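Local coordinates for protein sugar phosphate isomerase/epimerase (Parabacteroides distasonis, PDB 3L23) that binds magnesium in a xylose isomerase-like TIM barrel and probably acts as an isomerase or epimerase on a sugar phosphate, at residues D30-A33 and N34-V38; G58-M61 and M62-K65; K140-C143 and D144-Q148; K204-P208 and S209-F213. All blocks are in the same frame, centred on the assembly; numbering follows the deposited sequence. Where two conformers were deposited one is given.

Contact 1 of 4, residues D30-A33 and N34-V38; sequences DVAA and NLRKV
Asp30 O accepts from Asn34 N at 2.9 Å, an early backbone bond of a helix that Asp30 itself caps. Asp30 is the N-cap: its carboxylate folds back over the opening turn, and OD1 accepts from Ala33 N at 3.0 Å, the N-H coming from above the carboxylate plane along a fairly straight path (167°). A water bridges the same end, accepting from Asp30 N and donating to Asn34 OD1 (2.9 Å). ND2 of the same amide donates to Leu26 O and Lys28 O, tying the incoming loop to the helix. Arg36 runs back along the helix and bends at chi3 (-62°), which lays one face of the guanidinium over Ala33 CA, while NH2 lies 3.5 Å from Ala33 CB. The Asp30 carboxylate is still 4.3 Å away (OD2 to Arg36 NH2), too far for a salt bridge, although the opposite charges probably attract. On another side of the helix, Val31 CG1 and Leu35 CD1 pack side by side. This is the start of helix 31-40, the crossover between parallel strands 16-18 and 45-52; Ala32 and Leu35 touch Met67 of helix 61-70, and Asn34 and Lys37 touch Phe286 of helix 285-298.

Contact 2 of 4, residues G58-M61 and M62-K65; sequences GVPM and MDFK
The Phe64 ring presents its edge, near the ring plane, to Val59 CB, and the closer packing of this pair is between Val59 CG1 and Phe64 CB at 3.9 Å. The two side chains meet at about a right angle. Phe64 carries its ring away from the turn, its CG being opposite the backbone N about the first torsion (chi1 -175°), and lays it on Ile19, Tyr27 and Ile56. The carboxylate of Asp63 is the other flat group, and it comes back against the proline before the helix, OD2 standing 3.5 Å from Pro60 CB. From the N-cap position, Pro60 O accepts from Phe64 N at 3.1 Å, and Lys65 N follows by bonding to Met61 O at 2.9 Å. Met61 and Met62, both selenomethionines, run side by side: Met61 is extended beyond CG, Met62 is bent at chi2 and chi3, and Met61 CE approaches Met62 SE at 4.1 Å. The Lys65 amine forms a salt bridge with Glu69, one turn on. The chain thus passes directly from short strand 59-60, antiparallel to strand 55-56, into helix 61-70, with Met61 resting on Ile56 of strand 55-56 and Met62 on Leu120 after helix 103-119.

Contact 3 of 4, residues K140-C143 and D144-Q148; sequences KLVC and DIFNQ
Two first torsions bring Val142 and Phe146 together: Val142 holds CG1 anti to its backbone N (chi1 162°), and Phe146 holds CG beside its own N (chi1 -71°), so that the two side chains point the same way from one flank of the helix. This is an i to i+4 pair on helix 136-155, the crossover of a beta-alpha-beta unit in the TIM barrel. CG1 of Val142 sits over one face of the Phe146 ring, 3.7 Å from its centroid and 22° off the normal, a CH-pi contact displaced toward the rim, where CZ is the closest ring atom at 3.4 Å. The ring also stacks with Phe162 of strand 162-165 and touches Val211, joining the helix to the barrel wall. One residue earlier the same spacing brings Leu141 CG to Ile145 CD1 at 3.9 Å, and Ile145 goes on to Thr103 and Met107 of helix 103-119. The helix itself is held by regular i to i+4 bonds, among them Phe146 N to Val142 O (2.9 Å). Asn147, whose N bonds to Cys143 O at 3.0 Å, reaches out of the helix with its side chain, where OD1 accepts the backbone N-H of Asp207.

Contact 4 of 4, residues K204-P208 and S209-F213; sequences KDTDP and SKVYF. With EDO (1,2-ethanediol), chain G.
Asp207 can be followed outward from CB, which lies against the aliphatic part of Lys210, 3.8 Å from CD. CG is anti to the backbone N (chi1 -179°), which swings the carboxylate forward over the turn. There OD1 is gripped twice by one residue: Ser209 N donates at 2.8 Å on the anti side but tilted out of the carboxylate plane, and Ser209 OG at 2.7 Å from above that plane, both from the same face. The second bond is possible because Ser209 holds OG between its own N and carbonyl carbon (chi1 73°). OD2, the other tip, meets Lys210 CE at 3.2 Å. The Lys210 amine is beyond salt-bridge range of this carboxylate; its ion-pair partner is Asp151, and it also makes a weak bond to O1 of a 1,2-ethanediol, probably from the crystallisation liquor. The backbone oxygen of Asp207 is shared too, by Val211 N at 3.0 Å and by Lys210 N at 2.8 Å, the latter from above the carbonyl plane. A water lies within bonding distance of both Pro208 O and Val211 O. Next to the turn, Thr206 CB packs crosswise on Val211 CB, and Thr206 OG1 faces the edge of the Phe213 ring while its bonds go to Met202 O and Arg237. The i+2 bond from Ser209 N to Asp207 OD1 defines an Asx turn, overlaid on the beta turn closed by Lys210 N to Asp207 O; together they lead the chain from helix 198-205 into strand 211-216, whose end supplies the magnesium ligand Asp216.

Contacts 1 to 4 follow one another along the chain, each a local packing of neighbouring residues, and they fall into two pairs on the barrel. Contacts 1 and 2 have centres 13 Å apart and meet where Leu35 of helix 31-40 packs on Phe64 of helix 61-70. Contacts 3 and 4, with centres 10 Å apart, join helix 136-155 to the turn before strand 211-216. Across the molecule the separation is large: contacts 1 and 3 have centres 39 Å apart, on opposite sides of the chain's centre. Contacts 2 and 4 nevertheless both reach the same curled sheet. Together they sample the outer helices and connections around the strands that carry the magnesium site.

Contact 1 of 4, residues D30-A33 and N34-V38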
loop_
_atom_site.group_PDB
_atom_site.type_symbol
_atom_site.label_atom_id
_atom_site.label_comp_id
_atom_site.label_asym_id
_atom_site.label_seq_id
_atom_site.Cartn_x
_atom_site.Cartn_y
_atom_site.Cartn_z
ATOM N N ASP A 30 19.737 -2.309 -16.997
ATOM C CA ASP A 30 18.797 -2.791 -17.997
ATOM C C ASP A 30 17.510 -3.122 -17.249
ATOM O O ASP A 30 17.429 -4.173 -16.620
ATOM C CB ASP A 30 19.432 -4.033 -18.651
ATOM C CG ASP A 30 18.529 -4.757 -19.648
ATOM O OD1 ASP A 30 17.338 -4.471 -19.778
ATOM O OD2 ASP A 30 19.048 -5.688 -20.299
ATOM N N VAL A 31 16.529 -2.230 -17.313
ATOM C CA VAL A 31 15.269 -2.427 -16.604
ATOM C C VAL A 31 14.538 -3.712 -17.016
ATOM O O VAL A 31 13.978 -4.407 -16.167
ATOM C CB VAL A 31 14.330 -1.224 -16.774
ATOM C CG1 VAL A 31 13.094 -1.409 -15.942
ATOM C CG2 VAL A 31 15.060 0.035 -16.353
ATOM N N ALA A 32 14.566 -4.045 -18.300
ATOM C CA ALA A 32 13.950 -5.291 -18.769
ATOM C C ALA A 32 14.588 -6.506 -18.115
ATOM O O ALA A 32 13.857 -7.397 -17.615
ATOM C CB ALA A 32 14.021 -5.402 -20.294
ATOM N N ALA A 33 15.924 -6.538 -18.059
ATOM C CA ALA A 33 16.631 -7.629 -17.371
ATOM C C ALA A 33 16.348 -7.644 -15.876
ATOM O O ALA A 33 16.219 -8.737 -15.252
ATOM C CB ALA A 33 18.140 -7.561 -17.614
ATOM N N ASN A 34 16.248 -6.462 -15.265
ATOM C CA ASN A 34 15.903 -6.385 -13.838
ATOM C C ASN A 34 14.516 -6.943 -13.545
ATOM O O ASN A 34 14.318 -7.602 -12.533
ATOM C CB ASN A 34 16.034 -4.962 -13.291
ATOM C CG ASN A 34 17.458 -4.443 -13.385
ATOM O OD1 ASN A 34 18.392 -5.224 -13.573
ATOM N ND2 ASN A 34 17.627 -3.120 -13.365
ATOM N N LEU A 35 13.561 -6.688 -14.436
ATOM C CA LEU A 35 12.203 -7.217 -14.282
ATOM C C LEU A 35 12.211 -8.747 -14.487
ATOM O O LEU A 35 11.507 -9.478 -13.772
ATOM C CB LEU A 35 11.227 -6.511 -15.215
ATOM C CG LEU A 35 10.845 -5.091 -14.785
ATOM C CD1 LEU A 35 10.297 -4.244 -15.993
ATOM C CD2 LEU A 35 9.867 -5.150 -13.625
ATOM N N ARG A 36 13.018 -9.228 -15.418
ATOM C CA ARG A 36 13.252 -10.676 -15.554
ATOM C C ARG A 36 13.818 -11.295 -14.279
ATOM O O ARG A 36 13.420 -12.421 -13.893
ATOM C CB ARG A 36 14.149 -10.998 -16.744
ATOM C CG ARG A 36 13.484 -10.725 -18.083
ATOM C CD ARG A 36 14.221 -11.375 -19.238
ATOM N NE ARG A 36 15.597 -10.904 -19.442
ATOM C CZ ARG A 36 15.946 -9.842 -20.178
ATOM N NH1 ARG A 36 15.062 -9.094 -20.817
ATOM N NH2 ARG A 36 17.223 -9.545 -20.291
ATOM N N LYS A 37 14.721 -10.574 -13.616
ATOM C CA LYS A 37 15.283 -11.045 -12.324
ATOM C C LYS A 37 14.199 -11.151 -11.262
ATOM O O LYS A 37 14.200 -12.072 -10.453
ATOM C CB LYS A 37 16.457 -10.170 -11.852
ATOM C CG LYS A 37 17.172 -10.677 -10.542
ATOM C CD LYS A 37 18.622 -10.098 -10.321
ATOM C CE LYS A 37 19.339 -10.747 -9.074
ATOM N NZ LYS A 37 20.878 -10.504 -9.050
ATOM N N VAL A 38 13.256 -10.208 -11.252
ATOM C CA VAL A 38 12.107 -10.257 -10.348
ATOM C C VAL A 38 11.297 -11.556 -10.564
ATOM O O VAL A 38 11.003 -12.274 -9.612
ATOM C CB VAL A 38 11.205 -9.017 -10.500
ATOM C CG1 VAL A 38 9.893 -9.202 -9.766
ATOM C CG2 VAL A 38 11.961 -7.777 -9.979
HETATM O O HOH W 1 20.796 -4.348 -14.907
#

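Contact 2 of 4, residues G58-M61 and M62-K65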
loop_
_atom_site.group_PDB
_atom_site.type_symbol
_atom_site.label_atom_id
_atom_site.label_comp_id
_atom_site.label_asym_id
_atom_site.label_seq_id
_atom_site.Cartn_x
_atom_site.Cartn_y
_atom_site.Cartn_z
ATOM N N GLY A 58 9.814 7.273 -13.808
ATOM C CA GLY A 58 10.390 7.946 -14.963
ATOM C C GLY A 58 10.258 7.212 -16.287
ATOM O O GLY A 58 10.591 7.771 -17.343
ATOM N N VAL A 59 9.811 5.960 -16.260
ATOM C CA VAL A 59 9.635 5.161 -17.481
ATOM C C VAL A 59 8.217 5.382 -17.962
ATOM O O VAL A 59 7.295 5.237 -17.178
ATOM C CB VAL A 59 9.819 3.684 -17.197
ATOM C CG1 VAL A 59 9.610 2.857 -18.479
ATOM C CG2 VAL A 59 11.178 3.419 -16.597
ATOM N N PRO A 60 8.016 5.747 -19.245
ATOM C CA PRO A 60 6.630 5.892 -19.708
ATOM C C PRO A 60 5.822 4.654 -19.349
ATOM O O PRO A 60 6.291 3.525 -19.547
ATOM C CB PRO A 60 6.787 6.067 -21.209
ATOM C CG PRO A 60 8.085 6.754 -21.348
ATOM C CD PRO A 60 8.973 6.063 -20.324
HETATM N N MSE A 61 4.653 4.878 -18.746
HETATM C CA MSE A 61 3.974 3.807 -18.026
HETATM C C MSE A 61 3.632 2.588 -18.902
HETATM O O MSE A 61 3.739 1.460 -18.448
HETATM C CB MSE A 61 2.731 4.341 -17.306
HETATM C CG MSE A 61 1.614 4.734 -18.222
HETATM SE SE MSE A 61 0.137 5.505 -17.263
HETATM C CE MSE A 61 -1.149 5.461 -18.723
HETATM N N MSE A 62 3.218 2.815 -20.142
HETATM C CA MSE A 62 2.872 1.695 -20.999
HETATM C C MSE A 62 4.122 0.897 -21.406
HETATM O O MSE A 62 4.045 -0.309 -21.628
HETATM C CB MSE A 62 2.067 2.170 -22.207
HETATM C CG MSE A 62 0.753 2.900 -21.831
HETATM SE SE MSE A 62 -0.439 1.906 -20.683
HETATM C CE MSE A 62 -0.858 0.528 -21.898
ATOM N N ASP A 63 5.271 1.560 -21.517
ATOM C CA ASP A 63 6.539 0.865 -21.773
ATOM C C ASP A 63 6.976 -0.002 -20.580
ATOM O O ASP A 63 7.517 -1.086 -20.748
ATOM C CB ASP A 63 7.648 1.865 -22.120
ATOM C CG ASP A 63 7.379 2.617 -23.409
ATOM O OD1 ASP A 63 6.668 2.097 -24.292
ATOM O OD2 ASP A 63 7.901 3.734 -23.564
ATOM N N PHE A 64 6.778 0.507 -19.368
ATOM C CA PHE A 64 7.023 -0.264 -18.164
ATOM C C PHE A 64 6.096 -1.485 -18.115
ATOM O O PHE A 64 6.543 -2.608 -17.873
ATOM C CB PHE A 64 6.812 0.593 -16.902
ATOM C CG PHE A 64 7.168 -0.109 -15.624
ATOM C CD1 PHE A 64 6.260 -0.934 -14.978
ATOM C CD2 PHE A 64 8.414 0.061 -15.036
ATOM C CE1 PHE A 64 6.576 -1.568 -13.802
ATOM C CE2 PHE A 64 8.727 -0.566 -13.848
ATOM C CZ PHE A 64 7.822 -1.404 -13.243
ATOM N N LYS A 65 4.823 -1.274 -18.378
ATOM C CA LYS A 65 3.854 -2.365 -18.430
ATOM C C LYS A 65 4.292 -3.467 -19.400
ATOM O O LYS A 65 4.274 -4.635 -19.041
ATOM C CB LYS A 65 2.480 -1.828 -18.808
ATOM C CG LYS A 65 1.365 -2.884 -18.812
ATOM C CD LYS A 65 0.047 -2.219 -19.235
ATOM C CE LYS A 65 -1.155 -3.185 -19.163
ATOM N NZ LYS A 65 -1.135 -4.160 -20.260
#

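Contact 3 of 4, residues K140-C143 and D144-Q148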
loop_
_atom_site.group_PDB
_atom_site.type_symbol
_atom_site.label_atom_id
_atom_site.label_comp_id
_atom_site.label_asym_id
_atom_site.label_seq_id
_atom_site.Cartn_x
_atom_site.Cartn_y
_atom_site.Cartn_z
ATOM N N LYS A 140 -12.652 12.890 10.425
ATOM C CA LYS A 140 -13.941 12.854 9.734
ATOM C C LYS A 140 -13.822 13.351 8.306
ATOM O O LYS A 140 -14.241 12.669 7.373
ATOM C CB LYS A 140 -14.971 13.700 10.467
ATOM C CG LYS A 140 -15.430 13.168 11.790
ATOM C CD LYS A 140 -16.453 14.098 12.379
ATOM C CE LYS A 140 -16.779 13.799 13.814
ATOM N NZ LYS A 140 -17.718 14.829 14.325
ATOM N N LEU A 141 -13.261 14.546 8.141
ATOM C CA LEU A 141 -13.106 15.161 6.827
ATOM C C LEU A 141 -12.246 14.315 5.917
ATOM O O LEU A 141 -12.575 14.148 4.738
ATOM C CB LEU A 141 -12.534 16.600 6.952
ATOM C CG LEU A 141 -12.403 17.370 5.631
ATOM C CD1 LEU A 141 -13.770 17.565 4.937
ATOM C CD2 LEU A 141 -11.771 18.706 5.857
ATOM N N VAL A 142 -11.184 13.714 6.452
ATOM C CA VAL A 142 -10.364 12.833 5.640
ATOM C C VAL A 142 -11.203 11.646 5.149
ATOM O O VAL A 142 -11.163 11.267 3.941
ATOM C CB VAL A 142 -9.102 12.368 6.394
ATOM C CG1 VAL A 142 -8.530 11.131 5.707
ATOM C CG2 VAL A 142 -8.074 13.514 6.521
ATOM N N CYS A 143 -11.996 11.067 6.038
ATOM C CA CYS A 143 -12.878 9.967 5.624
ATOM C C CYS A 143 -13.869 10.352 4.507
ATOM O O CYS A 143 -14.062 9.600 3.556
ATOM C CB CYS A 143 -13.650 9.409 6.801
ATOM S SG CYS A 143 -12.584 8.605 8.006
ATOM N N ASP A 144 -14.476 11.525 4.612
ATOM C CA ASP A 144 -15.383 11.990 3.589
ATOM C C ASP A 144 -14.657 12.141 2.250
ATOM O O ASP A 144 -15.222 11.839 1.194
ATOM C CB ASP A 144 -15.950 13.349 3.991
ATOM C CG ASP A 144 -16.873 13.276 5.179
ATOM O OD1 ASP A 144 -17.459 12.198 5.409
ATOM O OD2 ASP A 144 -17.076 14.326 5.838
ATOM N N ILE A 145 -13.413 12.622 2.299
ATOM C CA ILE A 145 -12.615 12.813 1.098
ATOM C C ILE A 145 -12.297 11.427 0.488
ATOM O O ILE A 145 -12.373 11.253 -0.737
ATOM C CB ILE A 145 -11.346 13.723 1.390
ATOM C CG1 ILE A 145 -11.801 15.171 1.588
ATOM C CG2 ILE A 145 -10.261 13.599 0.309
ATOM C CD1 ILE A 145 -10.760 16.112 2.271
ATOM N N PHE A 146 -11.958 10.449 1.308
ATOM C CA PHE A 146 -11.695 9.098 0.804
ATOM C C PHE A 146 -12.947 8.516 0.114
ATOM O O PHE A 146 -12.861 7.872 -0.955
ATOM C CB PHE A 146 -11.270 8.167 1.933
ATOM C CG PHE A 146 -9.855 8.424 2.512
ATOM C CD1 PHE A 146 -8.957 9.318 1.942
ATOM C CD2 PHE A 146 -9.434 7.675 3.601
ATOM C CE1 PHE A 146 -7.676 9.510 2.512
ATOM C CE2 PHE A 146 -8.159 7.843 4.149
ATOM C CZ PHE A 146 -7.294 8.747 3.597
ATOM N N ASN A 147 -14.111 8.722 0.739
ATOM C CA ASN A 147 -15.375 8.228 0.170
ATOM C C ASN A 147 -15.600 8.870 -1.210
ATOM O O ASN A 147 -15.961 8.193 -2.163
ATOM C CB ASN A 147 -16.584 8.539 1.062
ATOM C CG ASN A 147 -16.687 7.642 2.273
ATOM O OD1 ASN A 147 -16.169 6.520 2.291
ATOM N ND2 ASN A 147 -17.391 8.116 3.286
ATOM N N GLN A 148 -15.365 10.176 -1.315
ATOM C CA GLN A 148 -15.583 10.871 -2.592
ATOM C C GLN A 148 -14.521 10.454 -3.613
ATOM O O GLN A 148 -14.832 10.340 -4.800
ATOM C CB GLN A 148 -15.563 12.380 -2.436
ATOM C CG GLN A 148 -15.992 13.052 -3.731
ATOM C CD GLN A 148 -16.059 14.572 -3.664
ATOM O OE1 GLN A 148 -15.695 15.187 -2.656
ATOM N NE2 GLN A 148 -16.507 15.177 -4.753
#

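Contact 4 of 4, residues K204-P208 and S209-F213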
loop_
_atom_site.group_PDB
_atom_site.type_symbol
_atom_site.label_atom_id
_atom_site.label_comp_id
_atom_site.label_asym_id
_atom_site.label_seq_id
_atom_site.Cartn_x
_atom_site.Cartn_y
_atom_site.Cartn_z
ATOM N N LYS A 204 -14.569 3.158 10.889
ATOM C CA LYS A 204 -15.954 3.525 11.241
ATOM C C LYS A 204 -16.643 4.449 10.239
ATOM O O LYS A 204 -17.860 4.309 9.968
ATOM C CB LYS A 204 -15.973 4.198 12.615
ATOM C CG LYS A 204 -17.351 4.531 13.115
ATOM C CD LYS A 204 -17.357 4.976 14.555
ATOM C CE LYS A 204 -16.675 6.279 14.790
ATOM N NZ LYS A 204 -17.510 6.995 15.833
ATOM N N ASP A 205 -15.897 5.422 9.736
ATOM C CA ASP A 205 -16.464 6.542 9.002
ATOM C C ASP A 205 -16.180 6.567 7.510
ATOM O O ASP A 205 -16.499 7.549 6.850
ATOM C CB ASP A 205 -15.988 7.843 9.635
ATOM C CG ASP A 205 -16.607 8.085 11.005
ATOM O OD1 ASP A 205 -17.768 7.684 11.217
ATOM O OD2 ASP A 205 -15.948 8.699 11.856
ATOM N N THR A 206 -15.623 5.490 6.983
ATOM C CA THR A 206 -15.521 5.285 5.535
ATOM C C THR A 206 -16.590 4.251 5.175
ATOM O O THR A 206 -16.947 3.406 5.985
ATOM C CB THR A 206 -14.165 4.831 5.069
ATOM O OG1 THR A 206 -13.751 3.661 5.786
ATOM C CG2 THR A 206 -13.163 5.956 5.267
ATOM N N ASP A 207 -17.150 4.394 3.990
ATOM C CA ASP A 207 -18.278 3.578 3.490
ATOM C C ASP A 207 -17.675 2.264 2.994
ATOM O O ASP A 207 -16.864 2.283 2.071
ATOM C CB ASP A 207 -18.955 4.347 2.362
ATOM C CG ASP A 207 -20.152 3.643 1.771
ATOM O OD1 ASP A 207 -20.190 2.392 1.791
ATOM O OD2 ASP A 207 -21.057 4.375 1.269
ATOM N N PRO A 208 -18.087 1.114 3.567
ATOM C CA PRO A 208 -17.487 -0.154 3.114
ATOM C C PRO A 208 -17.720 -0.518 1.658
ATOM O O PRO A 208 -16.976 -1.352 1.123
ATOM C CB PRO A 208 -18.158 -1.211 3.989
ATOM C CG PRO A 208 -18.735 -0.485 5.117
ATOM C CD PRO A 208 -19.090 0.885 4.616
ATOM N N SER A 209 -18.692 0.097 1.018
ATOM C CA SER A 209 -18.974 -0.157 -0.385
ATOM C C SER A 209 -18.065 0.691 -1.269
ATOM O O SER A 209 -18.078 0.548 -2.486
ATOM C CB SER A 209 -20.435 0.149 -0.721
ATOM O OG SER A 209 -20.681 1.555 -0.754
ATOM N N LYS A 210 -17.316 1.599 -0.653
ATOM C CA LYS A 210 -16.451 2.530 -1.395
ATOM C C LYS A 210 -14.933 2.466 -1.082
ATOM O O LYS A 210 -14.108 2.694 -1.985
ATOM C CB LYS A 210 -16.892 3.941 -1.111
ATOM C CG LYS A 210 -18.305 4.223 -1.498
ATOM C CD LYS A 210 -18.687 5.675 -1.230
ATOM C CE LYS A 210 -20.174 5.897 -1.454
ATOM N NZ LYS A 210 -20.502 6.418 -2.730
ATOM N N VAL A 211 -14.594 2.191 0.184
ATOM C CA VAL A 211 -13.200 2.231 0.694
ATOM C C VAL A 211 -12.843 0.892 1.296
ATOM O O VAL A 211 -13.638 0.328 2.045
ATOM C CB VAL A 211 -13.074 3.310 1.776
ATOM C CG1 VAL A 211 -11.730 3.264 2.528
ATOM C CG2 VAL A 211 -13.379 4.724 1.177
ATOM N N TYR A 212 -11.653 0.399 0.952
ATOM C CA TYR A 212 -11.129 -0.835 1.541
ATOM C C TYR A 212 -9.719 -0.532 2.000
ATOM O O TYR A 212 -9.122 0.508 1.662
ATOM C CB TYR A 212 -11.125 -2.015 0.539
ATOM C CG TYR A 212 -10.196 -1.757 -0.622
ATOM C CD1 TYR A 212 -10.626 -1.035 -1.733
ATOM C CD2 TYR A 212 -8.886 -2.239 -0.625
ATOM C CE1 TYR A 212 -9.747 -0.756 -2.788
ATOM C CE2 TYR A 212 -8.008 -1.949 -1.644
ATOM C CZ TYR A 212 -8.444 -1.217 -2.733
ATOM O OH TYR A 212 -7.544 -0.920 -3.742
ATOM N N PHE A 213 -9.170 -1.470 2.748
ATOM C CA PHE A 213 -7.881 -1.319 3.364
ATOM C C PHE A 213 -6.864 -2.377 2.915
ATOM O O PHE A 213 -7.198 -3.573 2.749
ATOM C CB PHE A 213 -8.044 -1.322 4.910
ATOM C CG PHE A 213 -8.801 -0.114 5.419
ATOM C CD1 PHE A 213 -10.149 -0.060 5.405
ATOM C CD2 PHE A 213 -8.114 1.024 5.816
ATOM C CE1 PHE A 213 -10.836 1.089 5.785
ATOM C CE2 PHE A 213 -8.790 2.190 6.207
ATOM C CZ PHE A 213 -10.132 2.221 6.194
HETATM C C1 EDO G . -19.426 10.231 -1.419
HETATM O O1 EDO G . -20.465 9.836 -2.319
HETATM C C2 EDO G . -19.847 9.868 -0.012
HETATM O O2 EDO G . -20.190 8.481 0.071
HETATM O O HOH W 2 -14.569 -2.298 2.507
#